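Local coordinates for uncharacterized protein (Staphylococcus aureus subsp. aureus, PDB 4H0A) that is of unknown function but belongs to the CAP family of cysteine-rich secretory proteins and carries a CAP-associated N-terminal region ahead of its CAP part, at residues Ser111-Pro124 with Phe135-Ile148. Numbering follows the deposited sequence. Where two conformers were deposited one is given.
Sequences SAEIFNHTSINPEP and FELSDEDLKTQTLI
In the CAP-associated N-terminal region, the loop 111-124 runs across the outermost strand of a seven-stranded antiparallel sheet, 145-150, and past helix 139-144, then leads into the hairpin of strands 125-128 and 131-136. Pro124 and Phe135 join the two segments at the hairpin end: Phe135 N donates to Pro124 O at 3.1 Å, nearly straight at the hydrogen (166°). The Pro124 ring packs against two leucines, with CG 3.5 Å from Leu147 CD2 and CD 3.9 Å from Leu137 CD1. Leu147 and Phe135 also touch Leu177 of helix 174-180. Phe135 O, buried here without a conventional hydrogen-bond partner, receives a CA-H...O contact from Glu123 CA at 3.5 Å.

On strand 145-150, Ile148 meets the loop with both of its branches: CG2 meets Thr118 CG2 at 3.6 Å, and on the other branch CG1 lies by CG1 and CD1 of Ile120 and its tip CD1 touches Ile114 CG2; both Ile114 and Ile148 also rest on Val157 of the neighbouring strand. Ile120 turns CG1 beside its own backbone N (chi1 -85°), which sets it against Thr146 CG2, the two side chains crossing at about a right angle; the Ile120 and Leu142 side chains pass in opposite senses, CG2 of the first lying by CD2 of the second. That same Thr146 methyl sits at the edge of the Phe115 ring, near its plane. Thr146 OG1 donates to Leu142 O from above the carbonyl plane, tying Thr146 back to helix 139-144. On the loop side, Thr118 OG1 bonds Ile114 O at 2.7 Å. Near the hairpin, Glu123 and Glu136 run side by side, a probably unfavourable pairing if both are charged: their carboxylate planes stand 80° apart, with Glu123 OE2 just 3.1 Å from Glu136 OE1.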
# COMPACT_ATOMS: atom_id res chain seq x y z
N SER A 111 4.56 17.78 3.74
CA SER A 111 3.87 17.08 4.83
C SER A 111 3.82 17.92 6.13
O SER A 111 2.88 17.77 6.89
CB SER A 111 4.50 15.71 5.10
OG SER A 111 5.71 15.84 5.83
N ALA A 112 4.80 18.82 6.36
CA ALA A 112 4.81 19.67 7.56
C ALA A 112 3.62 20.66 7.60
O ALA A 112 3.20 21.07 8.68
CB ALA A 112 6.11 20.46 7.65
N GLU A 113 3.09 21.04 6.41
CA GLU A 113 1.93 21.94 6.23
C GLU A 113 0.60 21.29 6.72
O GLU A 113 -0.37 22.02 6.96
CB GLU A 113 1.82 22.31 4.74
CG GLU A 113 0.80 23.36 4.35
CD GLU A 113 0.81 23.64 2.86
OE1 GLU A 113 1.73 24.34 2.40
OE2 GLU A 113 -0.10 23.13 2.15
N ILE A 114 0.52 19.96 6.85
CA ILE A 114 -0.70 19.29 7.32
C ILE A 114 -1.00 19.68 8.76
O ILE A 114 -2.09 20.13 9.07
CB ILE A 114 -0.54 17.75 7.18
CG1 ILE A 114 -0.51 17.35 5.69
CG2 ILE A 114 -1.68 17.01 7.92
CD1 ILE A 114 0.14 16.03 5.44
N PHE A 115 0.01 19.57 9.62
CA PHE A 115 -0.13 19.83 11.04
C PHE A 115 -0.42 21.31 11.43
O PHE A 115 -0.90 21.53 12.54
CB PHE A 115 1.15 19.39 11.79
CG PHE A 115 1.82 18.15 11.24
CD1 PHE A 115 1.14 16.94 11.17
CD2 PHE A 115 3.13 18.19 10.79
CE1 PHE A 115 1.76 15.80 10.66
CE2 PHE A 115 3.75 17.06 10.27
CZ PHE A 115 3.05 15.87 10.20
N ASN A 116 -0.12 22.30 10.57
CA ASN A 116 -0.32 23.71 10.96
C ASN A 116 -1.79 24.07 11.26
O ASN A 116 -2.02 24.96 12.09
CB ASN A 116 0.24 24.69 9.91
CG ASN A 116 -0.44 24.73 8.57
OD1 ASN A 116 -1.43 24.04 8.31
ND2 ASN A 116 0.13 25.55 7.68
N HIS A 117 -2.76 23.41 10.60
CA HIS A 117 -4.18 23.71 10.80
C HIS A 117 -5.05 22.44 10.87
O HIS A 117 -6.24 22.52 10.55
CB HIS A 117 -4.67 24.62 9.65
N THR A 118 -4.49 21.29 11.31
CA THR A 118 -5.24 20.02 11.38
C THR A 118 -5.06 19.33 12.74
O THR A 118 -3.93 19.12 13.18
CB THR A 118 -4.81 19.06 10.25
OG1 THR A 118 -4.74 19.78 9.02
CG2 THR A 118 -5.77 17.88 10.07
N SER A 119 -6.17 18.92 13.35
CA SER A 119 -6.16 18.19 14.63
C SER A 119 -5.65 16.77 14.42
O SER A 119 -6.23 16.03 13.62
CB SER A 119 -7.58 18.16 15.21
OG SER A 119 -7.66 17.37 16.40
N ILE A 120 -4.53 16.41 15.07
CA ILE A 120 -3.97 15.06 14.97
C ILE A 120 -3.87 14.51 16.39
O ILE A 120 -3.40 15.21 17.28
CB ILE A 120 -2.60 15.02 14.21
CG1 ILE A 120 -2.83 14.94 12.68
CG2 ILE A 120 -1.72 13.82 14.65
CD1 ILE A 120 -3.02 16.25 11.95
N ASN A 121 -4.33 13.26 16.59
CA ASN A 121 -4.30 12.60 17.90
C ASN A 121 -3.20 11.53 17.89
O ASN A 121 -3.21 10.67 17.02
CB ASN A 121 -5.67 12.00 18.22
CG ASN A 121 -6.81 13.00 18.14
OD1 ASN A 121 -6.68 14.16 18.53
ND2 ASN A 121 -7.97 12.58 17.64
N PRO A 122 -2.22 11.55 18.83
CA PRO A 122 -1.18 10.51 18.82
C PRO A 122 -1.68 9.11 19.17
O PRO A 122 -1.11 8.15 18.67
CB PRO A 122 -0.17 10.99 19.87
CG PRO A 122 -0.54 12.38 20.18
CD PRO A 122 -2.00 12.49 19.95
N GLU A 123 -2.72 8.98 20.03
CA GLU A 123 -3.30 7.68 20.40
C GLU A 123 -4.76 7.62 19.91
O GLU A 123 -5.69 7.79 20.71
CB GLU A 123 -3.23 7.47 21.93
CG GLU A 123 -1.85 7.07 22.42
CD GLU A 123 -1.77 6.78 23.91
OE1 GLU A 123 -2.55 7.39 24.68
OE2 GLU A 123 -0.93 5.94 24.31
N PRO A 124 -4.99 7.46 18.59
CA PRO A 124 -6.37 7.44 18.10
C PRO A 124 -7.12 6.21 18.62
O PRO A 124 -6.55 5.13 18.75
CB PRO A 124 -6.23 7.45 16.58
CG PRO A 124 -4.86 7.04 16.31
CD PRO A 124 -4.02 7.26 17.51
N PHE A 135 -4.65 2.66 18.85
CA PHE A 135 -3.37 2.51 18.18
C PHE A 135 -2.27 3.30 18.88
O PHE A 135 -2.51 4.42 19.32
CB PHE A 135 -3.45 2.98 16.73
CG PHE A 135 -4.27 2.09 15.83
CD1 PHE A 135 -3.91 0.77 15.62
CD2 PHE A 135 -5.35 2.59 15.13
CE1 PHE A 135 -4.63 -0.04 14.74
CE2 PHE A 135 -6.08 1.78 14.26
CZ PHE A 135 -5.71 0.47 14.08
N GLU A 136 -1.07 2.71 18.94
CA GLU A 136 0.14 3.33 19.50
C GLU A 136 0.99 3.79 18.32
O GLU A 136 1.78 3.00 17.81
CB GLU A 136 0.89 2.31 20.39
CG GLU A 136 0.13 1.85 21.61
CD GLU A 136 -0.18 2.95 22.61
OE1 GLU A 136 0.73 3.75 22.91
OE2 GLU A 136 -1.34 3.03 23.07
N LEU A 137 0.79 5.04 17.84
CA LEU A 137 1.52 5.54 16.66
C LEU A 137 2.97 5.90 17.01
O LEU A 137 3.20 6.77 17.85
CB LEU A 137 0.81 6.74 15.99
CG LEU A 137 -0.03 6.38 14.76
CD1 LEU A 137 -1.30 5.68 15.15
CD2 LEU A 137 -0.33 7.60 13.91
N SER A 138 3.95 5.24 16.33
CA SER A 138 5.39 5.50 16.53
C SER A 138 5.80 6.85 15.93
O SER A 138 4.98 7.51 15.29
CB SER A 138 6.23 4.38 15.90
OG SER A 138 6.22 4.39 14.48
N ASP A 139 7.07 7.27 16.16
CA ASP A 139 7.58 8.55 15.63
C ASP A 139 7.49 8.59 14.11
O ASP A 139 7.06 9.60 13.55
CB ASP A 139 9.04 8.81 16.06
CG ASP A 139 9.18 9.64 17.31
OD1 ASP A 139 8.38 10.58 17.49
OD2 ASP A 139 10.09 9.35 18.12
N GLU A 140 7.93 7.50 13.46
CA GLU A 140 7.89 7.33 12.01
C GLU A 140 6.43 7.41 11.49
O GLU A 140 6.20 8.03 10.45
CB GLU A 140 8.53 5.98 11.62
CG GLU A 140 8.59 5.68 10.13
CD GLU A 140 9.29 4.38 9.78
OE1 GLU A 140 10.48 4.23 10.15
OE2 GLU A 140 8.67 3.52 9.12
N ASP A 141 5.46 6.79 12.22
CA ASP A 141 4.05 6.78 11.81
C ASP A 141 3.43 8.19 11.75
O ASP A 141 2.73 8.49 10.80
CB ASP A 141 3.19 5.90 12.75
CG ASP A 141 3.52 4.42 12.75
OD1 ASP A 141 3.90 3.89 11.68
OD2 ASP A 141 3.34 3.77 13.80
N LEU A 142 3.70 9.04 12.74
CA LEU A 142 3.12 10.39 12.76
C LEU A 142 3.63 11.29 11.64
O LEU A 142 2.89 12.16 11.18
CB LEU A 142 3.41 11.10 14.09
CG LEU A 142 2.67 10.54 15.28
CD1 LEU A 142 3.32 11.00 16.56
CD2 LEU A 142 1.22 10.99 15.25
N LYS A 143 4.90 11.12 11.26
CA LYS A 143 5.51 11.97 10.24
C LYS A 143 5.24 11.45 8.82
O LYS A 143 5.12 12.26 7.91
CB LYS A 143 7.04 12.08 10.45
CG LYS A 143 7.49 13.38 11.11
CD LYS A 143 7.11 13.50 12.57
CE LYS A 143 7.74 14.73 13.19
NZ LYS A 143 7.29 14.94 14.59
N THR A 144 5.21 10.12 8.62
CA THR A 144 5.11 9.54 7.27
C THR A 144 3.91 8.62 7.01
O THR A 144 3.79 8.12 5.89
CB THR A 144 6.42 8.78 7.00
OG1 THR A 144 6.46 7.59 7.80
CG2 THR A 144 7.66 9.67 7.24
N GLN A 145 3.02 8.40 7.99
CA GLN A 145 1.83 7.57 7.83
C GLN A 145 0.71 8.15 8.68
O GLN A 145 -0.03 7.40 9.31
CB GLN A 145 2.17 6.14 8.26
CG GLN A 145 1.33 5.07 7.60
CD GLN A 145 1.64 3.69 8.14
OE1 GLN A 145 2.41 3.50 9.08
NE2 GLN A 145 1.03 2.69 7.56
N THR A 146 0.61 9.48 8.73
CA THR A 146 -0.29 10.21 9.62
C THR A 146 -1.72 9.72 9.53
O THR A 146 -2.27 9.66 8.44
CB THR A 146 -0.25 11.71 9.33
OG1 THR A 146 1.09 12.06 8.98
CG2 THR A 146 -0.74 12.55 10.52
N LEU A 147 -2.32 9.38 10.69
CA LEU A 147 -3.73 8.97 10.77
C LEU A 147 -4.51 10.20 11.18
O LEU A 147 -4.23 10.75 12.25
CB LEU A 147 -3.91 7.82 11.76
CG LEU A 147 -5.33 7.27 11.91
CD1 LEU A 147 -5.87 6.74 10.57
CD2 LEU A 147 -5.37 6.16 12.95
N ILE A 148 -5.43 10.68 10.34
CA ILE A 148 -6.20 11.90 10.62
C ILE A 148 -7.67 11.57 10.60
O ILE A 148 -8.11 10.89 9.68
CB ILE A 148 -5.88 13.02 9.59
CG1 ILE A 148 -4.35 13.25 9.44
CG2 ILE A 148 -6.58 14.33 9.99
CD1 ILE A 148 -3.93 14.20 8.33